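Local structure of trilobed Protease (Pyrococcus furiosus, 2GOP) at residues Tyr16-Arg21 against Ala28-Lys33; Leu323-Thr328 against Thr337-Pro342; Tyr41-Val46 against Asn60-Arg65. The protein is probably a peptide-cleaving hydrolase, represented here by its beta-propeller domain, which may control how substrates reach the protease domain. All blocks are in the same frame, centred on the assembly; numbering follows the deposited sequence.

Interaction 1: residues Tyr16-Arg21 against Ala28-Lys33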
loop_
_atom_site.group_PDB
_atom_site.type_symbol
_atom_site.label_atom_id
_atom_site.label_comp_id
_atom_site.label_asym_id
_atom_site.label_seq_id
_atom_site.Cartn_x
_atom_site.Cartn_y
_atom_site.Cartn_z
ATOM N N TYR A 16 25.066 1.722 -1.023
ATOM C CA TYR A 16 23.674 1.430 -1.344
ATOM C C TYR A 16 23.133 2.474 -2.313
ATOM O O TYR A 16 22.996 3.646 -1.960
ATOM C CB TYR A 16 22.836 1.386 -0.065
ATOM C CG TYR A 16 23.251 0.285 0.882
ATOM C CD1 TYR A 16 22.819 -1.026 0.689
ATOM C CD2 TYR A 16 24.090 0.547 1.961
ATOM C CE1 TYR A 16 23.212 -2.050 1.556
ATOM C CE2 TYR A 16 24.493 -0.467 2.826
ATOM C CZ TYR A 16 24.051 -1.763 2.620
ATOM O OH TYR A 16 24.436 -2.768 3.488
ATOM N N LEU A 17 22.819 2.028 -3.529
ATOM C CA LEU A 17 22.388 2.908 -4.610
ATOM C C LEU A 17 20.865 2.968 -4.703
ATOM O O LEU A 17 20.195 1.946 -4.593
ATOM C CB LEU A 17 22.941 2.429 -5.952
ATOM C CG LEU A 17 24.342 2.919 -6.345
ATOM C CD1 LEU A 17 25.386 2.568 -5.315
ATOM C CD2 LEU A 17 24.702 2.351 -7.686
ATOM N N SER A 18 20.330 4.158 -4.949
ATOM C CA SER A 18 18.889 4.308 -5.109
ATOM C C SER A 18 18.561 5.432 -6.073
ATOM O O SER A 18 19.398 6.280 -6.367
ATOM C CB SER A 18 18.204 4.558 -3.757
ATOM O OG SER A 18 18.741 5.689 -3.091
ATOM N N ASP A 19 17.335 5.393 -6.582
ATOM C CA ASP A 19 16.750 6.485 -7.345
ATOM C C ASP A 19 17.558 6.899 -8.584
ATOM O O ASP A 19 18.022 8.058 -8.686
ATOM C CB ASP A 19 16.522 7.684 -6.427
ATOM C CG ASP A 19 15.450 8.627 -6.946
ATOM O OD1 ASP A 19 14.862 8.344 -8.019
ATOM O OD2 ASP A 19 15.199 9.652 -6.272
ATOM N N PRO A 20 17.673 5.985 -9.562
ATOM C CA PRO A 20 18.419 6.284 -10.799
ATOM C C PRO A 20 17.658 7.259 -11.684
ATOM O O PRO A 20 16.441 7.168 -11.814
ATOM C CB PRO A 20 18.518 4.928 -11.490
ATOM C CG PRO A 20 17.320 4.183 -11.016
ATOM C CD PRO A 20 17.080 4.639 -9.594
ATOM N N ARG A 21 18.392 8.187 -12.281
ATOM C CA ARG A 21 17.823 9.226 -13.104
ATOM C C ARG A 21 18.698 9.463 -14.315
ATOM O O ARG A 21 19.922 9.297 -14.254
ATOM C CB ARG A 21 17.736 10.528 -12.308
ATOM C CG ARG A 21 16.810 10.448 -11.109
ATOM C CD ARG A 21 15.391 10.612 -11.537
ATOM N NE ARG A 21 14.475 10.003 -10.587
ATOM C CZ ARG A 21 13.158 10.166 -10.611
ATOM N NH1 ARG A 21 12.581 10.918 -11.547
ATOM N NH2 ARG A 21 12.414 9.577 -9.682
ATOM N N ALA A 28 22.197 10.327 -12.901
ATOM C CA ALA A 28 22.409 10.606 -11.486
ATOM C C ALA A 28 21.726 9.553 -10.635
ATOM O O ALA A 28 20.808 8.850 -11.087
ATOM C CB ALA A 28 21.899 11.999 -11.106
ATOM N N TYR A 29 22.192 9.455 -9.395
ATOM C CA TYR A 29 21.665 8.501 -8.435
ATOM C C TYR A 29 22.105 8.878 -7.037
ATOM O O TYR A 29 22.996 9.714 -6.856
ATOM C CB TYR A 29 22.133 7.074 -8.764
ATOM C CG TYR A 29 23.623 6.925 -8.893
ATOM C CD1 TYR A 29 24.266 7.216 -10.092
ATOM C CD2 TYR A 29 24.402 6.494 -7.812
ATOM C CE1 TYR A 29 25.621 7.076 -10.223
ATOM C CE2 TYR A 29 25.770 6.358 -7.934
ATOM C CZ TYR A 29 26.372 6.649 -9.143
ATOM O OH TYR A 29 27.730 6.513 -9.285
ATOM N N VAL A 30 21.481 8.242 -6.050
ATOM C CA VAL A 30 21.851 8.434 -4.663
ATOM C C VAL A 30 22.772 7.278 -4.237
ATOM O O VAL A 30 22.453 6.102 -4.442
ATOM C CB VAL A 30 20.607 8.516 -3.737
ATOM C CG1 VAL A 30 21.028 8.709 -2.300
ATOM C CG2 VAL A 30 19.693 9.650 -4.175
ATOM N N LEU A 31 23.929 7.646 -3.687
ATOM C CA LEU A 31 24.881 6.710 -3.104
ATOM C C LEU A 31 24.778 6.873 -1.591
ATOM O O LEU A 31 24.988 7.976 -1.080
ATOM C CB LEU A 31 26.308 7.040 -3.577
ATOM C CG LEU A 31 27.482 6.227 -3.010
ATOM C CD1 LEU A 31 27.273 4.747 -3.195
ATOM C CD2 LEU A 31 28.801 6.657 -3.648
ATOM N N THR A 32 24.425 5.797 -0.887
ATOM C CA THR A 32 24.321 5.827 0.572
ATOM C C THR A 32 25.381 4.913 1.183
ATOM O O THR A 32 25.580 3.782 0.733
ATOM C CB THR A 32 22.911 5.413 1.081
ATOM O OG1 THR A 32 21.907 6.274 0.521
ATOM C CG2 THR A 32 22.851 5.488 2.610
ATOM N N LYS A 33 26.039 5.398 2.230
ATOM C CA LYS A 33 27.247 4.758 2.727
ATOM C C LYS A 33 27.476 5.159 4.176
ATOM O O LYS A 33 27.110 6.264 4.587
ATOM C CB LYS A 33 28.424 5.211 1.860
ATOM C CG LYS A 33 29.606 4.274 1.797
ATOM C CD LYS A 33 30.471 4.582 0.570
ATOM C CE LYS A 33 30.863 6.065 0.477
ATOM N NZ LYS A 33 31.901 6.311 -0.564
HETATM O O HOH W 1 20.734 4.840 -1.429
#

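Interaction 2: residues Leu323-Thr328 against Thr337-Pro342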
loop_
_atom_site.group_PDB
_atom_site.type_symbol
_atom_site.label_atom_id
_atom_site.label_comp_id
_atom_site.label_asym_id
_atom_site.label_seq_id
_atom_site.Cartn_x
_atom_site.Cartn_y
_atom_site.Cartn_z
ATOM N N LEU A 323 24.739 -6.731 -4.722
ATOM C CA LEU A 323 23.904 -5.575 -4.445
ATOM C C LEU A 323 23.702 -4.782 -5.728
ATOM O O LEU A 323 24.517 -4.839 -6.646
ATOM C CB LEU A 323 24.537 -4.671 -3.379
ATOM C CG LEU A 323 24.300 -5.029 -1.913
ATOM C CD1 LEU A 323 25.127 -4.112 -1.021
ATOM C CD2 LEU A 323 22.814 -4.933 -1.581
ATOM N N ARG A 324 22.604 -4.050 -5.787
ATOM C CA ARG A 324 22.301 -3.221 -6.945
ATOM C C ARG A 324 23.459 -2.302 -7.350
ATOM O O ARG A 324 24.124 -1.702 -6.503
ATOM C CB ARG A 324 21.031 -2.400 -6.710
ATOM C CG ARG A 324 21.065 -1.519 -5.475
ATOM C CD ARG A 324 19.677 -1.282 -4.914
ATOM N NE ARG A 324 19.725 -0.595 -3.623
ATOM C CZ ARG A 324 19.835 -1.187 -2.435
ATOM N NH1 ARG A 324 19.918 -2.504 -2.319
ATOM N NH2 ARG A 324 19.858 -0.442 -1.343
ATOM N N GLU A 325 23.688 -2.239 -8.660
ATOM C CA GLU A 325 24.604 -1.287 -9.291
ATOM C C GLU A 325 23.855 -0.614 -10.451
ATOM O O GLU A 325 22.779 -1.064 -10.847
ATOM C CB GLU A 325 25.841 -2.004 -9.828
ATOM C CG GLU A 325 26.718 -2.694 -8.769
ATOM C CD GLU A 325 27.584 -1.734 -7.956
ATOM O OE1 GLU A 325 27.691 -0.540 -8.313
ATOM O OE2 GLU A 325 28.166 -2.189 -6.947
ATOM N N LEU A 326 24.431 0.448 -10.996
ATOM C CA LEU A 326 23.818 1.190 -12.089
ATOM C C LEU A 326 24.225 0.616 -13.439
ATOM O O LEU A 326 25.394 0.280 -13.672
ATOM C CB LEU A 326 24.218 2.665 -12.021
ATOM C CG LEU A 326 23.320 3.664 -12.756
ATOM C CD1 LEU A 326 22.040 3.891 -12.002
ATOM C CD2 LEU A 326 24.055 4.978 -12.952
ATOM N N PHE A 327 23.243 0.520 -14.330
ATOM C CA PHE A 327 23.440 0.021 -15.687
ATOM C C PHE A 327 22.729 0.956 -16.646
ATOM O O PHE A 327 21.737 1.582 -16.276
ATOM C CB PHE A 327 22.830 -1.381 -15.839
ATOM C CG PHE A 327 23.534 -2.457 -15.052
ATOM C CD1 PHE A 327 23.279 -2.624 -13.699
ATOM C CD2 PHE A 327 24.427 -3.319 -15.669
ATOM C CE1 PHE A 327 23.918 -3.619 -12.971
ATOM C CE2 PHE A 327 25.071 -4.323 -14.948
ATOM C CZ PHE A 327 24.816 -4.475 -13.605
ATOM N N THR A 328 23.228 1.045 -17.876
ATOM C CA THR A 328 22.498 1.723 -18.948
ATOM C C THR A 328 22.111 0.726 -20.031
ATOM O O THR A 328 22.631 -0.388 -20.096
ATOM C CB THR A 328 23.291 2.898 -19.592
ATOM O OG1 THR A 328 24.559 2.439 -20.070
ATOM C CG2 THR A 328 23.501 4.046 -18.592
ATOM N N THR A 337 28.510 1.371 -12.686
ATOM C CA THR A 337 29.092 1.420 -11.342
ATOM C C THR A 337 29.546 0.034 -10.894
ATOM O O THR A 337 29.023 -0.980 -11.349
ATOM C CB THR A 337 28.107 2.005 -10.290
ATOM O OG1 THR A 337 26.985 1.131 -10.127
ATOM C CG2 THR A 337 27.613 3.379 -10.699
ATOM N N ASP A 338 30.535 0.006 -10.006
ATOM C CA ASP A 338 31.006 -1.244 -9.404
ATOM C C ASP A 338 31.486 -0.993 -7.975
ATOM O O ASP A 338 32.501 -1.526 -7.540
ATOM C CB ASP A 338 32.102 -1.876 -10.268
ATOM C CG ASP A 338 33.310 -0.962 -10.472
ATOM O OD1 ASP A 338 33.284 0.204 -10.035
ATOM O OD2 ASP A 338 34.299 -1.418 -11.076
ATOM N N TYR A 339 30.732 -0.170 -7.251
ATOM C CA TYR A 339 31.133 0.295 -5.923
ATOM C C TYR A 339 31.486 -0.866 -5.012
ATOM O O TYR A 339 32.516 -0.856 -4.336
ATOM C CB TYR A 339 30.012 1.128 -5.293
ATOM C CG TYR A 339 29.898 2.524 -5.863
ATOM C CD1 TYR A 339 30.822 3.513 -5.518
ATOM C CD2 TYR A 339 28.870 2.863 -6.738
ATOM C CE1 TYR A 339 30.725 4.803 -6.032
ATOM C CE2 TYR A 339 28.770 4.143 -7.260
ATOM C CZ TYR A 339 29.699 5.112 -6.903
ATOM O OH TYR A 339 29.599 6.384 -7.414
ATOM N N ASN A 340 30.641 -1.885 -5.017
ATOM C CA ASN A 340 30.779 -2.985 -4.068
ATOM C C ASN A 340 31.707 -4.113 -4.491
ATOM O O ASN A 340 32.087 -4.938 -3.660
ATOM C CB ASN A 340 29.393 -3.513 -3.723
ATOM C CG ASN A 340 28.605 -2.506 -2.956
ATOM O OD1 ASN A 340 28.987 -2.141 -1.846
ATOM N ND2 ASN A 340 27.530 -2.002 -3.551
ATOM N N ASP A 341 32.079 -4.146 -5.768
ATOM C CA ASP A 341 33.069 -5.118 -6.255
ATOM C C ASP A 341 34.051 -4.433 -7.213
ATOM O O ASP A 341 34.140 -4.778 -8.392
ATOM C CB ASP A 341 32.355 -6.298 -6.917
ATOM C CG ASP A 341 31.318 -6.932 -6.002
ATOM O OD1 ASP A 341 30.187 -6.399 -5.935
ATOM O OD2 ASP A 341 31.631 -7.952 -5.346
ATOM N N PRO A 342 34.805 -3.457 -6.690
ATOM C CA PRO A 342 35.549 -2.520 -7.530
ATOM C C PRO A 342 36.762 -3.135 -8.231
ATOM O O PRO A 342 37.232 -2.588 -9.227
ATOM C CB PRO A 342 35.983 -1.444 -6.533
ATOM C CG PRO A 342 36.117 -2.182 -5.243
ATOM C CD PRO A 342 35.031 -3.208 -5.255
HETATM O O HOH W 2 27.747 -6.510 -3.731
#

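Interaction 3: residues Tyr41-Val46 against Asn60-Arg65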
loop_
_atom_site.group_PDB
_atom_site.type_symbol
_atom_site.label_atom_id
_atom_site.label_comp_id
_atom_site.label_asym_id
_atom_site.label_seq_id
_atom_site.Cartn_x
_atom_site.Cartn_y
_atom_site.Cartn_z
ATOM N N TYR A 41 24.972 6.668 8.487
ATOM C CA TYR A 41 24.853 6.597 7.030
ATOM C C TYR A 41 24.651 7.991 6.454
ATOM O O TYR A 41 23.988 8.823 7.061
ATOM C CB TYR A 41 23.704 5.674 6.622
ATOM C CG TYR A 41 23.955 4.233 6.988
ATOM C CD1 TYR A 41 24.707 3.406 6.158
ATOM C CD2 TYR A 41 23.459 3.701 8.172
ATOM C CE1 TYR A 41 24.955 2.076 6.497
ATOM C CE2 TYR A 41 23.695 2.374 8.520
ATOM C CZ TYR A 41 24.442 1.568 7.677
ATOM O OH TYR A 41 24.671 0.257 8.023
ATOM N N GLU A 42 25.236 8.241 5.285
ATOM C CA GLU A 42 25.094 9.530 4.606
ATOM C C GLU A 42 24.675 9.341 3.149
ATOM O O GLU A 42 25.173 8.450 2.476
ATOM C CB GLU A 42 26.404 10.322 4.698
ATOM C CG GLU A 42 26.545 11.052 6.035
ATOM C CD GLU A 42 27.974 11.329 6.441
ATOM O OE1 GLU A 42 28.844 11.487 5.557
ATOM O OE2 GLU A 42 28.225 11.390 7.665
ATOM N N ASN A 43 23.754 10.186 2.685
ATOM C CA ASN A 43 23.272 10.153 1.306
ATOM C C ASN A 43 23.997 11.203 0.477
ATOM O O ASN A 43 24.101 12.363 0.883
ATOM C CB ASN A 43 21.770 10.428 1.246
ATOM C CG ASN A 43 20.967 9.490 2.119
ATOM O OD1 ASN A 43 21.162 8.270 2.095
ATOM N ND2 ASN A 43 20.053 10.053 2.897
ATOM N N THR A 44 24.495 10.783 -0.683
ATOM C CA THR A 44 25.166 11.664 -1.623
ATOM C C THR A 44 24.547 11.460 -2.991
ATOM O O THR A 44 24.354 10.316 -3.413
ATOM C CB THR A 44 26.677 11.331 -1.749
ATOM O OG1 THR A 44 27.296 11.383 -0.459
ATOM C CG2 THR A 44 27.375 12.310 -2.703
ATOM N N ILE A 45 24.221 12.559 -3.674
ATOM C CA ILE A 45 23.839 12.482 -5.082
ATOM C C ILE A 45 25.112 12.449 -5.927
ATOM O O ILE A 45 26.013 13.266 -5.735
ATOM C CB ILE A 45 22.958 13.672 -5.515
ATOM C CG1 ILE A 45 21.552 13.532 -4.936
ATOM C CG2 ILE A 45 22.917 13.792 -7.044
ATOM C CD1 ILE A 45 20.671 14.748 -5.145
ATOM N N VAL A 46 25.192 11.481 -6.837
ATOM C CA VAL A 46 26.262 11.436 -7.826
ATOM C C VAL A 46 25.671 11.772 -9.193
ATOM O O VAL A 46 24.602 11.265 -9.559
ATOM C CB VAL A 46 26.929 10.055 -7.873
ATOM C CG1 VAL A 46 28.038 10.029 -8.923
ATOM C CG2 VAL A 46 27.463 9.673 -6.489
ATOM N N ASN A 60 24.798 15.081 1.254
ATOM C CA ASN A 60 23.660 15.215 2.151
ATOM C C ASN A 60 22.361 15.490 1.387
ATOM O O ASN A 60 21.629 16.425 1.698
ATOM C CB ASN A 60 23.950 16.321 3.183
ATOM C CG ASN A 60 22.876 16.432 4.255
ATOM O OD1 ASN A 60 22.098 15.500 4.483
ATOM N ND2 ASN A 60 22.829 17.585 4.920
ATOM N N ALA A 61 22.077 14.654 0.397
ATOM C CA ALA A 61 20.966 14.896 -0.517
ATOM C C ALA A 61 20.384 13.598 -1.071
ATOM O O ALA A 61 21.102 12.611 -1.245
ATOM C CB ALA A 61 21.435 15.774 -1.666
ATOM N N THR A 62 19.075 13.615 -1.330
ATOM C CA THR A 62 18.370 12.544 -2.041
ATOM C C THR A 62 17.389 13.196 -3.047
ATOM O O THR A 62 17.369 14.412 -3.191
ATOM C CB THR A 62 17.570 11.654 -1.047
ATOM O OG1 THR A 62 16.571 12.444 -0.395
ATOM C CG2 THR A 62 18.493 11.022 0.016
ATOM N N MET A 63 16.572 12.389 -3.720
ATOM C CA MET A 63 15.604 12.868 -4.723
ATOM C C MET A 63 16.237 13.670 -5.867
ATOM O O MET A 63 15.772 14.766 -6.182
ATOM C CB MET A 63 14.492 13.699 -4.079
ATOM C CG MET A 63 13.641 12.979 -3.052
ATOM S SD MET A 63 12.058 13.819 -2.780
ATOM C CE MET A 63 11.177 13.401 -4.275
ATOM N N PRO A 64 17.293 13.128 -6.497
ATOM C CA PRO A 64 17.911 13.830 -7.625
ATOM C C PRO A 64 16.961 13.934 -8.809
ATOM O O PRO A 64 16.373 12.930 -9.216
ATOM C CB PRO A 64 19.100 12.940 -7.982
ATOM C CG PRO A 64 18.709 11.585 -7.509
ATOM C CD PRO A 64 17.970 11.849 -6.222
ATOM N N ARG A 65 16.792 15.145 -9.331
ATOM C CA ARG A 65 15.949 15.375 -10.500
ATOM C C ARG A 65 16.721 16.268 -11.451
ATOM O O ARG A 65 16.941 17.447 -11.168
ATOM C CB ARG A 65 14.612 16.024 -10.096
ATOM C CG ARG A 65 13.793 15.201 -9.079
ATOM C CD ARG A 65 13.281 13.890 -9.647
ATOM N NE ARG A 65 12.387 13.188 -8.717
ATOM C CZ ARG A 65 12.753 12.269 -7.823
ATOM N NH1 ARG A 65 14.013 11.863 -7.704
ATOM N NH2 ARG A 65 11.831 11.726 -7.041
HETATM O O HOH W 3 23.080 12.438 4.660
HETATM O O HOH W 4 27.052 13.468 1.765
#

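Interaction 1: residues Tyr16-Arg21 against Ala28-Lys33
L17 meets L31 and Y29 on one face of the antiparallel hairpin that opens the first propeller blade, while Y16, S18, V30 and T32 point to the other. The two leucines touch through one branch each, L17 CD1 lying 3.6 Å from L31 CD1. L31 reaches across because its CG stands opposite the backbone N (chi1 176°), which brings a methyl closer than its CB. The Y29 ring slants against the fork of L17, with Y29 CD2 3.9 Å from L17 CG. Y29 OH continues past this cluster to hydrogen-bond Y339.

On the opposite face S18 and V30 form a hydrogen-bonded pair, and the hydroxyl lies over the valine, S18 OG to V30 CB 3.4 Å. S18 OG also reaches a water, 2.7 Å away, that donates to Y16 O and to T32 OG1; T32 OG1 is hydrogen-bonded to N43 OD1 of strand 40-49 as well. P194 of the second subunit packs on S18 and T32 here.

A beta bulge at D19-P20 shifts the register by one before R21 and A28 pair again. R21 bends at chi2 (-81°) and curls back, so that R21 NE (3.1 Å) and R21 NH2 grip D19 OD1 side-on; D19 OD2 binds R65. The leucines and Y29 thus make an apolar cluster, while the other side mixes V30 with water-linked hydroxyls; at the bulge D19 O is buried without a partner, and the D19 carboxylate probably offsets the closeness of R21 and R65.

Interaction 2: residues Leu323-Thr328 against Thr337-Pro342
E325 buries the most surface here, and its carboxylate is wrapped by the loop T337-N340. The side chain folds at chi2 (-76°), which carries the acid under the backbone of that loop. T337 OG1 donates to E325 OE1 at 2.6 Å, using the anti lone pair. Y339 N reaches the same oxygen, E325 OE1, at 3.2 Å from the syn side, well out of the carboxylate plane. The other oxygen, E325 OE2, takes N340 N on its syn lone pair in a nearly straight bond of 3.2 Å, and N340 ND2 adds a weak one. Two donors on OE1 and one straight bond on OE2, with the weak one beside it, should fix the rotation of the carboxylate and probably offset the nearby acids D338 and D341.

T337, next in buried area, works in both directions. Its hydroxyl sits between its own N and carbonyl carbon (chi1 66°), from where T337 OG1 also accepts L326 N at 2.8 Å; the methyl, T337 CG2, rests 3.7 Å from L326 CB. N340 lays its amide across L323, and its OD1 takes A15 N.

Strand 325-329 lies between strands 313-318 and 333-335 in the last blade, and the loop follows edge strand 333-335. From there the contact leans on the first blade: L326 packs on P20 of strand 16-23 and on Y29 of strand 26-35, T337 touches L17, and Y339 covers L31.

Interaction 3: residues Tyr41-Val46 against Asn60-Arg65
I45 inserts its CD1 between A61 and P64, lying 3.7 Å from A61 CB and equally 3.7 Å from P64 CB. Its conformation is extended: CG1 sits opposite the carbonyl carbon (chi1 -73°) and CD1 continues outward (chi2 172°), which sends the methyl at the end straight to the neighbouring strand. The second branch, CG2, brushes the same proline carbon, P64 CB, so the pyrrolidine ring is met by both arms of the isoleucine. Cutting I45 back to an alanine is likely to leave a gap beside A61 CB and P64 CB, since both branches that fill it would be gone.

N43 points to the same partner strand, two residues earlier. Its CB lies 3.6 Å from T62 CG2, and N43 ND2 comes within 3.4 Å of that methyl. T62 offers the methyl because its hydroxyl occupies the place between its own N and carbonyl carbon (chi1 62°). The other end of the amide, N43 OD1, is hydrogen-bonded to T32, and P194 of the second subunit packs on N43.

These residues line the seam between two consecutive blades of the beta-propeller: strand 40-49 is the third of the first four-stranded blade, strand 62-66 opens the second, and N60 and A61 carry the chain across. The two segments run nearly parallel, yet their axes come no nearer than 7.5 Å, which is face-to-face packing of sheets and not strand pairing. At the crossing A61 N donates to N43 O at 3.1 Å, arriving from above the carbonyl plane. One water links N43 N to N60 OD1, and another joins T44 OG1 to N60 N. I73 and F75 of strand 72-79 also touch I45, adding to the apolar layer, whereas the guanidinium of R65 forms a salt bridge with D19.

In the fold
All three contacts meet at the first blade of a seven-bladed propeller. Interaction 1 is its opening hairpin, strands 16-23 and 26-35. Interaction 3 follows along the chain and joins the neighbouring strand 40-49 to the second blade; the centres of interactions 1 and 3 are about 7 Å apart. Interaction 2 comes last, near the C-terminus, its centre about 10 Å from that of interaction 1 and 17 Å from that of interaction 3. The first and last blades are each built from one continuous piece of chain, so the ring closes without strand exchange: the open Velcro topology. Closure here instead uses side chains, among them the tyrosine pair and R324 with the backbone of L17.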